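Local coordinates for N-acetylmuramoyl-L-alanine amidase (Mycobacteroides abscessus, PDB 7AGL), which probably cleaves the amide bond between N-acetylmuramic acid and L-alanine in peptidoglycan, as a zinc-dependent amidase of the mycobacterial cell wall, at residues N25-D30 with T35-T40; N120-N123 with V129-E132. All blocks are in the same frame, centred on the assembly; numbering follows the deposited sequence.

Interaction 1 of 2, residues N25-D30 with T35-T40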
loop_
_atom_site.group_PDB
_atom_site.type_symbol
_atom_site.label_atom_id
_atom_site.label_comp_id
_atom_site.label_asym_id
_atom_site.label_seq_id
_atom_site.Cartn_x
_atom_site.Cartn_y
_atom_site.Cartn_z
ATOM N N ASN A 25 -0.396 16.754 11.963
ATOM C CA ASN A 25 -1.309 16.517 13.073
ATOM C C ASN A 25 -2.686 17.135 12.866
ATOM O O ASN A 25 -3.589 16.890 13.677
ATOM C CB ASN A 25 -0.699 17.056 14.368
ATOM C CG ASN A 25 0.572 16.334 14.741
ATOM O OD1 ASN A 25 0.688 15.124 14.546
ATOM N ND2 ASN A 25 1.539 17.070 15.268
ATOM N N ASN A 26 -2.866 17.937 11.822
ATOM C CA ASN A 26 -4.171 18.511 11.540
ATOM C C ASN A 26 -5.142 17.407 11.144
ATOM O O ASN A 26 -4.769 16.434 10.482
ATOM C CB ASN A 26 -4.048 19.563 10.443
ATOM C CG ASN A 26 -3.298 20.804 10.921
ATOM O OD1 ASN A 26 -3.341 21.158 12.103
ATOM N ND2 ASN A 26 -2.604 21.461 10.008
ATOM N N GLN A 27 -6.389 17.540 11.577
ATOM C CA GLN A 27 -7.355 16.456 11.427
ATOM C C GLN A 27 -8.068 16.573 10.092
ATOM O O GLN A 27 -8.490 17.665 9.695
ATOM C CB GLN A 27 -8.379 16.485 12.563
ATOM C CG GLN A 27 -7.828 16.075 13.916
ATOM C CD GLN A 27 -7.460 14.602 13.976
ATOM O OE1 GLN A 27 -8.280 13.733 13.684
ATOM N NE2 GLN A 27 -6.225 14.318 14.349
ATOM N N VAL A 28 -8.208 15.442 9.406
ATOM C CA VAL A 28 -8.875 15.423 8.107
ATOM C C VAL A 28 -10.036 14.436 8.175
ATOM O O VAL A 28 -9.992 13.477 8.959
ATOM C CB VAL A 28 -7.900 15.063 6.974
ATOM C CG1 VAL A 28 -6.723 16.047 6.947
ATOM C CG2 VAL A 28 -7.420 13.611 7.077
ATOM N N PRO A 29 -11.083 14.623 7.380
ATOM C CA PRO A 29 -12.209 13.682 7.421
ATOM C C PRO A 29 -11.786 12.298 6.937
ATOM O O PRO A 29 -11.019 12.165 5.978
ATOM C CB PRO A 29 -13.244 14.324 6.483
ATOM C CG PRO A 29 -12.828 15.796 6.392
ATOM C CD PRO A 29 -11.317 15.731 6.440
ATOM N N ASP A 30 -12.283 11.259 7.613
ATOM C CA ASP A 30 -11.781 9.908 7.373
ATOM C C ASP A 30 -12.693 9.052 6.491
ATOM O O ASP A 30 -12.406 7.867 6.295
ATOM C CB ASP A 30 -11.502 9.200 8.708
ATOM C CG ASP A 30 -12.752 8.816 9.494
ATOM O OD1 ASP A 30 -13.908 8.967 9.022
ATOM O OD2 ASP A 30 -12.566 8.351 10.636
ATOM N N THR A 35 -12.605 11.834 12.033
ATOM C CA THR A 35 -11.425 12.494 11.493
ATOM C C THR A 35 -10.196 11.713 11.930
ATOM O O THR A 35 -10.225 10.997 12.934
ATOM C CB THR A 35 -11.305 13.968 11.951
ATOM O OG1 THR A 35 -11.167 14.033 13.377
ATOM C CG2 THR A 35 -12.532 14.771 11.541
ATOM N N LYS A 36 -9.119 11.852 11.155
ATOM C CA LYS A 36 -7.836 11.230 11.460
ATOM C C LYS A 36 -6.742 12.242 11.164
ATOM O O LYS A 36 -6.968 13.209 10.443
ATOM C CB LYS A 36 -7.575 9.962 10.619
ATOM C CG LYS A 36 -8.477 8.782 10.875
ATOM C CD LYS A 36 -8.166 7.692 9.832
ATOM C CE LYS A 36 -6.662 7.487 9.649
ATOM N NZ LYS A 36 -6.306 6.697 8.412
ATOM N N SER A 37 -5.555 12.027 11.738
ATOM C CA SER A 37 -4.431 12.908 11.424
ATOM C C SER A 37 -4.131 12.914 9.928
ATOM O O SER A 37 -4.159 11.866 9.271
ATOM C CB SER A 37 -3.181 12.472 12.192
ATOM O OG SER A 37 -3.357 12.666 13.585
ATOM N N CYS A 38 -3.775 14.108 9.411
ATOM C CA CYS A 38 -3.365 14.268 8.010
ATOM C C CYS A 38 -2.325 13.233 7.587
ATOM O O CYS A 38 -2.418 12.646 6.501
ATOM C CB CYS A 38 -2.813 15.692 7.798
ATOM S SG CYS A 38 -1.577 15.848 6.445
ATOM N N GLN A 39 -1.308 13.018 8.414
ATOM C CA GLN A 39 -0.295 12.011 8.117
ATOM C C GLN A 39 0.260 11.485 9.430
ATOM O O GLN A 39 0.007 12.030 10.513
ATOM C CB GLN A 39 0.850 12.560 7.240
ATOM C CG GLN A 39 0.779 12.269 5.754
ATOM C CD GLN A 39 0.770 10.788 5.404
ATOM O OE1 GLN A 39 1.049 9.920 6.236
ATOM N NE2 GLN A 39 0.418 10.495 4.168
ATOM N N THR A 40 0.980 10.374 9.323
ATOM C CA THR A 40 1.806 9.855 10.396
ATOM C C THR A 40 3.189 9.586 9.823
ATOM O O THR A 40 3.358 9.404 8.609
ATOM C CB THR A 40 1.240 8.556 11.006
ATOM O OG1 THR A 40 1.109 7.583 9.971
ATOM C CG2 THR A 40 -0.124 8.791 11.671
HETATM O O HOH W 1 0.413 12.344 13.222
#

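Interaction 2 of 2, residues N120-N123 with V129-E132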
loop_
_atom_site.group_PDB
_atom_site.type_symbol
_atom_site.label_atom_id
_atom_site.label_comp_id
_atom_site.label_asym_id
_atom_site.label_seq_id
_atom_site.Cartn_x
_atom_site.Cartn_y
_atom_site.Cartn_z
ATOM N N ASN A 120 -4.795 -5.118 3.240
ATOM C CA ASN A 120 -5.875 -4.415 3.913
ATOM C C ASN A 120 -6.881 -3.916 2.891
ATOM O O ASN A 120 -6.504 -3.433 1.818
ATOM C CB ASN A 120 -5.335 -3.217 4.706
ATOM C CG ASN A 120 -4.339 -3.632 5.766
ATOM O OD1 ASN A 120 -4.718 -3.897 6.906
ATOM N ND2 ASN A 120 -3.062 -3.747 5.382
ATOM N N TYR A 121 -8.162 -4.033 3.234
ATOM C CA TYR A 121 -9.234 -3.587 2.357
ATOM C C TYR A 121 -10.384 -3.050 3.196
ATOM O O TYR A 121 -10.534 -3.382 4.376
ATOM C CB TYR A 121 -9.710 -4.733 1.448
ATOM C CG TYR A 121 -10.403 -5.850 2.194
ATOM C CD1 TYR A 121 -9.668 -6.862 2.809
ATOM C CD2 TYR A 121 -11.791 -5.898 2.286
ATOM C CE1 TYR A 121 -10.300 -7.880 3.506
ATOM C CE2 TYR A 121 -12.432 -6.907 2.980
ATOM C CZ TYR A 121 -11.684 -7.895 3.587
ATOM O OH TYR A 121 -12.326 -8.907 4.273
ATOM N N SER A 122 -11.224 -2.238 2.554
ATOM C CA SER A 122 -12.328 -1.596 3.256
ATOM C C SER A 122 -13.393 -2.609 3.658
ATOM O O SER A 122 -13.925 -3.352 2.823
ATOM C CB SER A 122 -12.944 -0.504 2.378
ATOM O OG SER A 122 -14.017 0.125 3.065
ATOM N N ASN A 123 -13.719 -2.630 4.953
ATOM C CA ASN A 123 -14.788 -3.493 5.450
ATOM C C ASN A 123 -15.395 -2.883 6.709
ATOM O O ASN A 123 -14.643 -2.536 7.634
ATOM C CB ASN A 123 -14.270 -4.901 5.749
ATOM C CG ASN A 123 -15.386 -5.921 5.864
ATOM O OD1 ASN A 123 -16.409 -5.832 5.179
ATOM N ND2 ASN A 123 -15.191 -6.910 6.731
ATOM N N VAL A 129 -18.236 0.046 -5.145
ATOM C CA VAL A 129 -16.960 -0.442 -5.662
ATOM C C VAL A 129 -16.140 -1.056 -4.542
ATOM O O VAL A 129 -15.319 -1.950 -4.784
ATOM C CB VAL A 129 -16.187 0.679 -6.385
ATOM C CG1 VAL A 129 -15.602 1.670 -5.392
ATOM C CG2 VAL A 129 -15.079 0.095 -7.249
ATOM N N GLN A 130 -16.356 -0.614 -3.303
ATOM C CA GLN A 130 -15.621 -1.186 -2.183
ATOM C C GLN A 130 -16.138 -2.565 -1.786
ATOM O O GLN A 130 -15.566 -3.185 -0.882
ATOM C CB GLN A 130 -15.673 -0.240 -0.990
ATOM C CG GLN A 130 -14.878 1.039 -1.197
ATOM C CD GLN A 130 -15.006 1.965 -0.015
ATOM O OE1 GLN A 130 -15.399 1.540 1.071
ATOM N NE2 GLN A 130 -14.663 3.235 -0.213
ATOM N N GLY A 131 -17.190 -3.057 -2.443
ATOM C CA GLY A 131 -17.687 -4.394 -2.216
ATOM C C GLY A 131 -16.944 -5.425 -3.044
ATOM O O GLY A 131 -15.711 -5.500 -2.976
ATOM N N GLU A 132 -17.682 -6.182 -3.861
ATOM C CA GLU A 132 -17.087 -7.283 -4.620
ATOM C C GLU A 132 -15.867 -6.885 -5.454
ATOM O O GLU A 132 -14.883 -7.646 -5.450
ATOM C CB GLU A 132 -18.168 -7.931 -5.506
ATOM C CG GLU A 132 -17.734 -9.207 -6.224
ATOM C CD GLU A 132 -16.886 -8.968 -7.470
ATOM O OE1 GLU A 132 -16.967 -7.866 -8.068
ATOM O OE2 GLU A 132 -16.128 -9.893 -7.851
HETATM O O HOH W 2 -15.093 -4.981 1.251
#

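Interaction 1 of 2, residues N25-D30 with T35-T40
Gln27 folds its side-chain amide over the backbone of Lys36, between Thr35 and Ser37, the amide carbon CD lying 3.7 Å from Lys36 C. A bend at chi2 (-68°) turns the chain back over the neighbouring strand, where OE1 accepts a hydrogen bond from Thr35 OG1 at 2.9 Å. The hydroxyl lies in the amide plane, on a lone pair of OE1, and the two side chains cross at about a right angle. Beneath this amide, Val28 and Lys36 form an antiparallel hydrogen-bonded pair: Val28 N to Lys36 O is 2.8 Å and nearly straight, and Lys36 N returns a bond to Val28 O. Cys38 N adds a third backbone bond, to Asn26 O, beyond the non-hydrogen-bonded pair Gln27-Ser37. On the other face, Val28 CG1 packs 4.0 Å from Cys38 CB, whose sulfur is tied to Cys86 by a disulfide. The aliphatic part of Lys36 passes across Asp30, with CG 3.7 Å from Asp30 CB, while Asp30 OD1 receives Arg32 N and Gly34 N inside the turn. Water 1 bridges Asn25 OD1 and Gln39 O at the far end. Together these contacts define a short two-stranded beta hairpin, separate from the central sheet and held by its disulfide beside helix 87-96.

Interaction 2 of 2, residues N120-N123 with V129-E132
The backbones of 120-123 and 129-132 stand apart, their closest CA atoms, those of Ser122 and Gln130, being 6.4 Å from each other, and no direct main-chain hydrogen bond joins them. Side chains span the gap instead. Ser122 holds OG anti to its own nitrogen (chi1 -180°), which carries the hydroxyl to the amide of Gln130, and OG donates to Gln130 OE1 at 2.8 Å. The donor comes from above the amide, 49° out of its plane, rather than along a lone pair. Gln130 reaches this position with a chain extended beyond CG, and Ser122 CB also lies against OE1, at 3.5 Å. The same oxygen accepts Val126 N, while NE2 donates to the backbone carbonyls of Asn171 and Ala173; this buried amide is therefore gripped through both its oxygen and its nitrogen, which fixes its rotation. A second link is made by water 2, which donates to Ser122 O and to Gln130 O, the latter at 2.8 Å, and lies at the edge of the Tyr121 ring, in its plane. Gly131 follows as the N-cap residue of helix 132-147. What results is a strand-to-helix connection of an alpha/beta fold, where Gln130 of the loop is bonded to Ser122, the last residue of strand 118-122.

Interaction 1 and interaction 2 follow one another along the chain without touching: their centres are 21 Å apart and their nearest atoms about 8 Å. The hairpin of 25-30 and 35-40 is a surface element, whereas 120-123 with 129-132 is buried at the end of a central-sheet strand. Between them lies helix 168-171, whose Asn171 donates from ND2 to Asp30 O and offers its backbone carbonyl to Gln130 NE2, while Arg32 of the hairpin turn touches Ser122. Interaction 1 also lies near the zinc site of His16, Glu51 and His106: the Lys36 side chain is about 10 Å from the metal, and Thr40 O accepts a hydrogen bond from ND1 of the zinc ligand His16.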